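BRAMP domain protein (Streptomyces davawensis, PDB 5MLD) converts riboflavin-5'-phosphate (FMN) to 8-amino-8-demethylriboflavin-5'-phosphate, with glutamate as amino donor, in the biosynthesis of the antibiotic roseoflavin. Local coordinates at residues Pro30-Glu35 and Asn195-Ala200; Glu40-Ile45 and Leu76-Glu81; Val102-Leu107 and Gly143-Asn148. All blocks are in the same frame, centred on the assembly; numbering follows the deposited sequence. Where two conformers were deposited one is given.

Contact 1 (Pro30-Glu35 and Asn195-Ala200); sequences PLYEKE and NTSHLA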
# COMPACT_ATOMS: atom_id res chain seq x y z
N PRO A 30 -30.07 7.79 4.17
CA PRO A 30 -31.07 8.84 3.88
C PRO A 30 -30.60 9.84 2.85
O PRO A 30 -31.43 10.41 2.13
CB PRO A 30 -31.32 9.51 5.24
CG PRO A 30 -30.14 9.15 6.06
CD PRO A 30 -29.68 7.80 5.59
N LEU A 31 -29.29 10.08 2.75
CA LEU A 31 -28.79 10.98 1.72
C LEU A 31 -29.00 10.40 0.32
O LEU A 31 -29.42 11.12 -0.60
CB LEU A 31 -27.32 11.31 1.95
CG LEU A 31 -26.98 12.06 3.24
CD1 LEU A 31 -25.47 12.09 3.40
CD2 LEU A 31 -27.57 13.47 3.24
N TYR A 32 -28.73 9.10 0.14
CA TYR A 32 -29.02 8.49 -1.16
C TYR A 32 -30.51 8.54 -1.46
O TYR A 32 -30.90 8.85 -2.60
CB TYR A 32 -28.53 7.04 -1.21
CG TYR A 32 -27.08 6.88 -1.59
CD1 TYR A 32 -26.60 7.36 -2.79
CD2 TYR A 32 -26.17 6.24 -0.73
CE1 TYR A 32 -25.28 7.22 -3.14
CE2 TYR A 32 -24.85 6.09 -1.07
CZ TYR A 32 -24.40 6.58 -2.28
OH TYR A 32 -23.08 6.46 -2.65
N GLU A 33 -31.35 8.27 -0.46
CA GLU A 33 -32.79 8.28 -0.70
C GLU A 33 -33.27 9.67 -1.10
O GLU A 33 -34.18 9.80 -1.94
CB GLU A 33 -33.54 7.78 0.54
CG GLU A 33 -33.24 6.30 0.90
CD GLU A 33 -33.76 5.27 -0.13
OE1 GLU A 33 -34.53 5.64 -1.04
OE2 GLU A 33 -33.41 4.07 -0.02
N LYS A 34 -32.69 10.73 -0.52
CA LYS A 34 -33.03 12.10 -0.95
C LYS A 34 -32.61 12.35 -2.39
O LYS A 34 -33.22 13.20 -3.06
CB LYS A 34 -32.35 13.15 -0.06
CG LYS A 34 -32.78 13.18 1.40
CD LYS A 34 -31.92 14.16 2.18
CE LYS A 34 -32.31 14.22 3.66
NZ LYS A 34 -33.72 14.68 3.87
N GLU A 35 -31.56 11.68 -2.86
CA GLU A 35 -31.14 11.74 -4.26
C GLU A 35 -32.05 10.95 -5.19
O GLU A 35 -31.82 10.95 -6.41
CB GLU A 35 -29.70 11.21 -4.42
CG GLU A 35 -28.61 12.11 -3.86
CD GLU A 35 -28.17 13.19 -4.84
OE1 GLU A 35 -28.72 13.26 -5.97
OE2 GLU A 35 -27.25 13.96 -4.50
N ASN A 195 -21.56 12.93 -5.18
CA ASN A 195 -20.76 12.69 -6.39
C ASN A 195 -21.03 11.32 -7.00
O ASN A 195 -21.14 11.20 -8.23
CB ASN A 195 -19.26 12.85 -6.08
CG ASN A 195 -18.85 14.29 -5.82
OD1 ASN A 195 -19.60 15.23 -6.09
ND2 ASN A 195 -17.64 14.46 -5.32
N THR A 196 -21.14 10.25 -6.19
CA THR A 196 -21.51 8.96 -6.77
C THR A 196 -22.88 9.01 -7.41
O THR A 196 -23.11 8.38 -8.45
CB THR A 196 -21.49 7.84 -5.72
OG1 THR A 196 -22.36 8.18 -4.62
CG2 THR A 196 -20.08 7.64 -5.22
N SER A 197 -23.82 9.73 -6.80
CA SER A 197 -25.16 9.84 -7.37
C SER A 197 -25.13 10.53 -8.73
O SER A 197 -25.78 10.08 -9.68
CB SER A 197 -26.09 10.58 -6.42
OG SER A 197 -26.22 9.85 -5.20
N HIS A 198 -24.41 11.65 -8.83
CA HIS A 198 -24.30 12.36 -10.10
C HIS A 198 -23.69 11.48 -11.18
O HIS A 198 -24.22 11.35 -12.29
CB HIS A 198 -23.48 13.64 -9.93
CG HIS A 198 -23.31 14.39 -11.21
ND1 HIS A 198 -24.30 15.18 -11.74
CD2 HIS A 198 -22.27 14.43 -12.09
CE1 HIS A 198 -23.88 15.71 -12.88
NE2 HIS A 198 -22.66 15.26 -13.12
N LEU A 199 -22.56 10.84 -10.87
CA LEU A 199 -21.90 10.04 -11.89
C LEU A 199 -22.75 8.84 -12.30
O LEU A 199 -22.72 8.43 -13.47
CB LEU A 199 -20.53 9.60 -11.38
CG LEU A 199 -19.62 8.81 -12.32
CD1 LEU A 199 -19.33 9.61 -13.58
CD2 LEU A 199 -18.31 8.49 -11.62
N ALA A 200 -23.54 8.29 -11.37
CA ALA A 200 -24.41 7.18 -11.74
C ALA A 200 -25.48 7.64 -12.72
O ALA A 200 -25.75 6.95 -13.71
CB ALA A 200 -25.07 6.57 -10.50
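Tyr32, near the end of helix 20-34, reaches across to Thr196 and Ser197 on helix 183-205, and Glu35 follows it just past the helix end. From CB, a chi1 of -85° keeps the Tyr32 ring beside the backbone N and carries its edge to Ser197 and Thr196. Tyr32 CD1 meets Ser197 OG at 3.5 Å. One atom further, Tyr32 CE1 lies 3.4 Å from Thr196 OG1 and still touches the serine hydroxyl, so both oxygens come in at the ring edge, close to its plane. At the tip, Tyr32 OH donates a hydrogen bond of 2.7 Å to Thr196 OG1, the two side chains crossing at about a right angle. Thr196 OG1 is also bonded to Met192 O, one turn back in its own helix, which leaves it able to accept the phenol proton. Ser197 OG is likewise tied to a backbone carbonyl, that of Val193; toward Tyr32 it makes a van der Waals contact at the ring edge. Glu35 bends at chi2 (-85°) and lays its chain along Ser197: Glu35 CG is 3.6 Å from Ser197 OG, and Glu35 CD is 3.7 Å from Ser197 CB. The carboxylate continues to Arg201, one turn further along the same helix, where OE1 forms a salt bridge. Together these contacts join two helices covering one face of the flavodoxin-like sheet. Beneath them, Tyr32 rests on Ile84 and Val86 of strand 84-92, while Thr196 packs on Val126 of strand 125-132.

Contact 2 (Glu40-Ile45 and Leu76-Glu81); sequences EVVRVI and LEKIRE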
# COMPACT_ATOMS: atom_id res chain seq x y z
N GLU A 40 -30.03 -0.40 -0.57
CA GLU A 40 -30.14 -1.68 0.12
C GLU A 40 -28.85 -1.91 0.88
O GLU A 40 -27.77 -1.72 0.30
CB GLU A 40 -30.38 -2.82 -0.86
CG GLU A 40 -30.48 -4.17 -0.21
CD GLU A 40 -30.97 -5.22 -1.18
OE1 GLU A 40 -30.89 -4.98 -2.41
OE2 GLU A 40 -31.44 -6.28 -0.71
N VAL A 41 -28.94 -2.30 2.14
CA VAL A 41 -27.76 -2.61 2.95
C VAL A 41 -27.73 -4.12 3.15
O VAL A 41 -28.74 -4.71 3.57
CB VAL A 41 -27.78 -1.88 4.31
CG1 VAL A 41 -26.50 -2.23 5.11
CG2 VAL A 41 -27.92 -0.39 4.15
N VAL A 42 -26.59 -4.73 2.87
CA VAL A 42 -26.38 -6.16 3.11
C VAL A 42 -25.19 -6.29 4.03
O VAL A 42 -24.14 -5.69 3.77
CB VAL A 42 -26.16 -6.92 1.79
CG1 VAL A 42 -25.66 -8.32 2.07
CG2 VAL A 42 -27.46 -6.96 0.99
N ARG A 43 -25.34 -7.04 5.12
CA ARG A 43 -24.19 -7.33 5.99
C ARG A 43 -23.69 -8.71 5.58
O ARG A 43 -24.33 -9.72 5.88
CB ARG A 43 -24.53 -7.30 7.48
CG ARG A 43 -23.27 -7.52 8.29
CD ARG A 43 -23.54 -7.51 9.81
NE ARG A 43 -24.10 -6.25 10.28
CZ ARG A 43 -24.18 -5.90 11.56
NH1 ARG A 43 -23.70 -6.72 12.48
NH2 ARG A 43 -24.71 -4.74 11.93
N VAL A 44 -22.58 -8.73 4.84
CA VAL A 44 -22.23 -9.91 4.08
C VAL A 44 -21.89 -11.09 4.99
O VAL A 44 -22.14 -12.24 4.62
CB VAL A 44 -21.07 -9.60 3.10
CG1 VAL A 44 -21.46 -8.45 2.17
CG2 VAL A 44 -19.82 -9.23 3.85
N ILE A 45 -21.37 -10.83 6.19
CA ILE A 45 -21.00 -11.92 7.10
C ILE A 45 -22.23 -12.68 7.59
O ILE A 45 -22.11 -13.81 8.07
CB ILE A 45 -20.17 -11.38 8.29
CG1 ILE A 45 -19.40 -12.50 8.98
CG2 ILE A 45 -21.03 -10.64 9.32
CD1 ILE A 45 -18.24 -13.01 8.20
N LEU A 76 -24.29 -11.97 -5.82
CA LEU A 76 -23.75 -11.54 -7.11
C LEU A 76 -24.82 -10.87 -7.95
O LEU A 76 -24.56 -9.88 -8.65
CB LEU A 76 -23.15 -12.74 -7.86
CG LEU A 76 -22.54 -12.46 -9.24
CD1 LEU A 76 -21.53 -11.33 -9.16
CD2 LEU A 76 -21.88 -13.71 -9.82
N GLU A 77 -26.04 -11.40 -7.90
CA GLU A 77 -27.11 -10.80 -8.70
C GLU A 77 -27.45 -9.40 -8.21
O GLU A 77 -27.73 -8.52 -9.02
CB GLU A 77 -28.34 -11.70 -8.71
CG GLU A 77 -29.43 -11.27 -9.68
CD GLU A 77 -28.92 -11.00 -11.10
OE1 GLU A 77 -29.40 -10.03 -11.72
OE2 GLU A 77 -28.05 -11.75 -11.60
N LYS A 78 -27.45 -9.18 -6.89
CA LYS A 78 -27.66 -7.82 -6.38
C LYS A 78 -26.55 -6.87 -6.85
O LYS A 78 -26.82 -5.71 -7.17
CB LYS A 78 -27.74 -7.83 -4.85
CG LYS A 78 -29.03 -8.46 -4.32
CD LYS A 78 -29.24 -8.19 -2.84
CE LYS A 78 -30.61 -8.68 -2.41
NZ LYS A 78 -31.69 -7.90 -3.07
N ILE A 79 -25.31 -7.35 -6.88
CA ILE A 79 -24.21 -6.50 -7.34
C ILE A 79 -24.36 -6.20 -8.82
O ILE A 79 -24.11 -5.07 -9.27
CB ILE A 79 -22.86 -7.18 -7.04
CG1 ILE A 79 -22.67 -7.32 -5.53
CG2 ILE A 79 -21.74 -6.40 -7.67
CD1 ILE A 79 -21.49 -8.22 -5.16
N ARG A 80 -24.77 -7.19 -9.61
CA ARG A 80 -24.99 -6.95 -11.04
C ARG A 80 -26.09 -5.92 -11.26
O ARG A 80 -26.03 -5.14 -12.22
CB ARG A 80 -25.35 -8.24 -11.75
CG ARG A 80 -24.20 -9.19 -11.93
CD ARG A 80 -24.73 -10.44 -12.58
NE ARG A 80 -23.72 -11.06 -13.42
CZ ARG A 80 -23.45 -10.66 -14.66
NH1 ARG A 80 -24.13 -9.66 -15.20
NH2 ARG A 80 -22.52 -11.28 -15.36
N GLU A 81 -27.11 -5.93 -10.41
CA GLU A 81 -28.23 -5.02 -10.59
C GLU A 81 -27.98 -3.62 -10.05
O GLU A 81 -28.68 -2.68 -10.46
CB GLU A 81 -29.49 -5.59 -9.93
CG GLU A 81 -29.95 -6.92 -10.50
CD GLU A 81 -31.09 -7.52 -9.68
OE1 GLU A 81 -31.85 -6.75 -9.06
OE2 GLU A 81 -31.22 -8.77 -9.65
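A beta-alpha-beta crossover of the flavodoxin-like fold brings Glu40 and Lys78 together: the chain leaves strand 38-43, passes through helix 72-81 on one face of the sheet, and re-enters as the parallel strand 84-92 beyond strand 4-9. Lys78 spans the gap from the helix. Its chain stays extended to CE and then bends at the last torsion (chi4 -66°), which swings NZ onto the carboxylate of Glu40. The salt bridge is two-pronged but uneven. Glu40 OE2 takes Lys78 NZ through its syn lone pair at 2.9 Å, whereas the bond from Lys78 NZ to Glu40 OE1 is weak at 3.1 Å. An extended Glu40 chain (chi1 179°) carries the carboxylate out from the strand to the lysine, and the two side chains cross at about a right angle. The methylenes take part as well: Lys78 CE comes to 3.1 Å from Glu40 OE2, and Lys78 CD passes 4.4 Å from CG2 of Val42. Val42 belongs to the same strand face and packs further on Leu6 and Leu8 of strand 4-9; Leu6 also touches Glu40 and Ile79, so apolar groups lie beside the ion pair. On the other face Val41 turns to helix 20-34. Glu81, one turn beyond Lys78, has its OE1 6.9 Å from Glu40 OE1; at that distance any repulsion between the two carboxylates is probably slight. Both members of the ion pair are only partly exposed, and their bond implies an electrostatic link between helix and strand at the border of their apolar packing.

Contact 3 (Val102-Leu107 and Gly143-Asn148); sequences VILEKL and GTVLNN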
# COMPACT_ATOMS: atom_id res chain seq x y z
N VAL A 102 -13.01 -11.67 0.68
CA VAL A 102 -13.65 -12.82 0.03
C VAL A 102 -14.58 -12.36 -1.08
O VAL A 102 -14.56 -12.89 -2.20
CB VAL A 102 -14.39 -13.68 1.07
CG1 VAL A 102 -15.21 -14.76 0.37
CG2 VAL A 102 -13.39 -14.33 2.01
N ILE A 103 -15.44 -11.37 -0.77
CA ILE A 103 -16.40 -10.89 -1.76
C ILE A 103 -15.68 -10.41 -3.00
O ILE A 103 -16.06 -10.73 -4.13
CB ILE A 103 -17.29 -9.77 -1.18
CG1 ILE A 103 -18.16 -10.29 -0.03
CG2 ILE A 103 -18.17 -9.17 -2.31
CD1 ILE A 103 -18.83 -11.61 -0.33
N LEU A 104 -14.60 -9.63 -2.80
CA LEU A 104 -13.86 -9.09 -3.94
C LEU A 104 -13.15 -10.20 -4.71
O LEU A 104 -13.07 -10.16 -5.94
CB LEU A 104 -12.88 -8.02 -3.46
CG LEU A 104 -13.45 -6.70 -2.94
CD1 LEU A 104 -12.35 -5.86 -2.34
CD2 LEU A 104 -14.13 -5.94 -4.07
N GLU A 105 -12.61 -11.20 -4.01
CA GLU A 105 -12.03 -12.36 -4.69
C GLU A 105 -13.04 -13.04 -5.60
O GLU A 105 -12.74 -13.38 -6.76
CB GLU A 105 -11.48 -13.36 -3.66
CG GLU A 105 -10.16 -12.98 -3.02
CD GLU A 105 -9.79 -13.87 -1.85
OE1 GLU A 105 -10.70 -14.57 -1.30
OE2 GLU A 105 -8.59 -13.90 -1.50
N LYS A 106 -14.25 -13.28 -5.09
CA LYS A 106 -15.27 -13.94 -5.91
C LYS A 106 -15.76 -13.04 -7.03
O LYS A 106 -16.04 -13.52 -8.14
CB LYS A 106 -16.42 -14.39 -5.02
CG LYS A 106 -15.94 -15.43 -4.00
CD LYS A 106 -17.06 -15.91 -3.09
CE LYS A 106 -17.96 -16.96 -3.74
NZ LYS A 106 -17.33 -18.30 -3.81
N LEU A 107 -15.84 -11.74 -6.77
CA LEU A 107 -16.29 -10.81 -7.80
C LEU A 107 -15.31 -10.75 -8.97
O LEU A 107 -15.72 -10.47 -10.10
CB LEU A 107 -16.50 -9.42 -7.18
CG LEU A 107 -17.39 -8.43 -7.93
CD1 LEU A 107 -18.75 -9.03 -8.20
CD2 LEU A 107 -17.55 -7.12 -7.15
N GLY A 143 -7.21 3.17 -1.69
CA GLY A 143 -6.42 2.95 -2.89
C GLY A 143 -6.54 1.52 -3.38
O GLY A 143 -6.79 1.27 -4.57
N THR A 144 -6.40 0.56 -2.47
CA THR A 144 -6.43 -0.85 -2.86
C THR A 144 -7.82 -1.26 -3.36
O THR A 144 -7.95 -1.88 -4.42
CB THR A 144 -5.99 -1.72 -1.68
OG1 THR A 144 -4.65 -1.38 -1.32
CG2 THR A 144 -6.01 -3.17 -2.07
N VAL A 145 -8.87 -0.91 -2.62
CA VAL A 145 -10.21 -1.37 -2.98
C VAL A 145 -10.70 -0.68 -4.24
O VAL A 145 -11.26 -1.32 -5.14
CB VAL A 145 -11.18 -1.16 -1.81
CG1 VAL A 145 -12.61 -1.45 -2.25
CG2 VAL A 145 -10.78 -2.02 -0.61
N LEU A 146 -10.54 0.65 -4.32
CA LEU A 146 -11.08 1.36 -5.48
C LEU A 146 -10.31 1.02 -6.75
O LEU A 146 -10.90 0.96 -7.84
CB LEU A 146 -11.09 2.87 -5.22
CG LEU A 146 -12.17 3.28 -4.21
CD1 LEU A 146 -11.95 4.70 -3.73
CD2 LEU A 146 -13.59 3.08 -4.80
N ASN A 147 -9.00 0.78 -6.63
CA ASN A 147 -8.23 0.27 -7.76
C ASN A 147 -8.80 -1.06 -8.26
O ASN A 147 -8.99 -1.25 -9.46
CB ASN A 147 -6.75 0.10 -7.38
CG ASN A 147 -5.92 -0.50 -8.53
OD1 ASN A 147 -5.56 -1.68 -8.53
ND2 ASN A 147 -5.67 0.32 -9.54
N ASN A 148 -9.06 -1.99 -7.34
CA ASN A 148 -9.59 -3.28 -7.77
C ASN A 148 -10.96 -3.15 -8.43
O ASN A 148 -11.24 -3.81 -9.43
CB ASN A 148 -9.69 -4.27 -6.62
CG ASN A 148 -10.19 -5.62 -7.08
OD1 ASN A 148 -9.43 -6.41 -7.64
ND2 ASN A 148 -11.48 -5.89 -6.88
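Leu104 points from helix 98-107 toward helix 138-152 and overlaps Val145 and Asn148 there, one methyl for each. The two helices lie side by side on one face of the central sheet of this flavodoxin-like fold, whose core strands run parallel, and strand 125-132 comes between them in the chain. Leu104 turns its CG beside the backbone N (chi1 -69°), which directs the fork of the side chain into the groove between the helices. Leu104 CD1 meets Val145 CG1 at 4.4 Å, a loose apolar contact. In the conformer described here, one of two deposited for Asn148, Leu104 CD2 lies 3.9 Å from Asn148 ND2. Leu104 and Asn148 run past each other in opposite directions, so the methyl lies alongside the amide and makes no polar bond with it. Val145 also rests on Leu129 of strand 125-132, between helix and sheet, and Leu104 goes on to Leu149, one turn along helix 138-152. Leu93 of the third subunit packs on both Leu104 and Asn148, and beside them Glu105 turns away to bond Thr92 and Ser98 of that same subunit, so the contact lies against a subunit boundary as well as inside the chain. A bound 8-demethyl-8-aminoriboflavin-5'-phosphate is near, about 6 Å from the side chain of Asn148 in the modelled conformer, which is proximity without contact. All three touching residues are buried. In the same conformer Asn148 ND2 bonds Asn108 OD1, just beyond helix 98-107, though the second conformer leaves this less certain.

Overall arrangement
Contact 1 pairs helices on the face of the central sheet opposite that of the helices in contacts 2 and 3, with its nearest atoms about 6 Å from contact 2 and about 8 Å from contact 3; contact 2 ties strand 38-43 to its helix. Contacts 2 and 3 share one apolar layer: Leu76 CD1 of helix 72-81 meets Leu107 CD1 of helix 98-107 at 3.7 Å. Chemistry follows place. Contact 3, closest to the chain centre, sets a leucine against a valine and an amide; contact 1, also buried, relies on a tyrosine-threonine hydrogen bond, with the threonine and serine hydroxyls also bonded within helix 183-205; partly buried contact 2 uses a salt bridge. Contacts 1 and 3 also approach the second subunit.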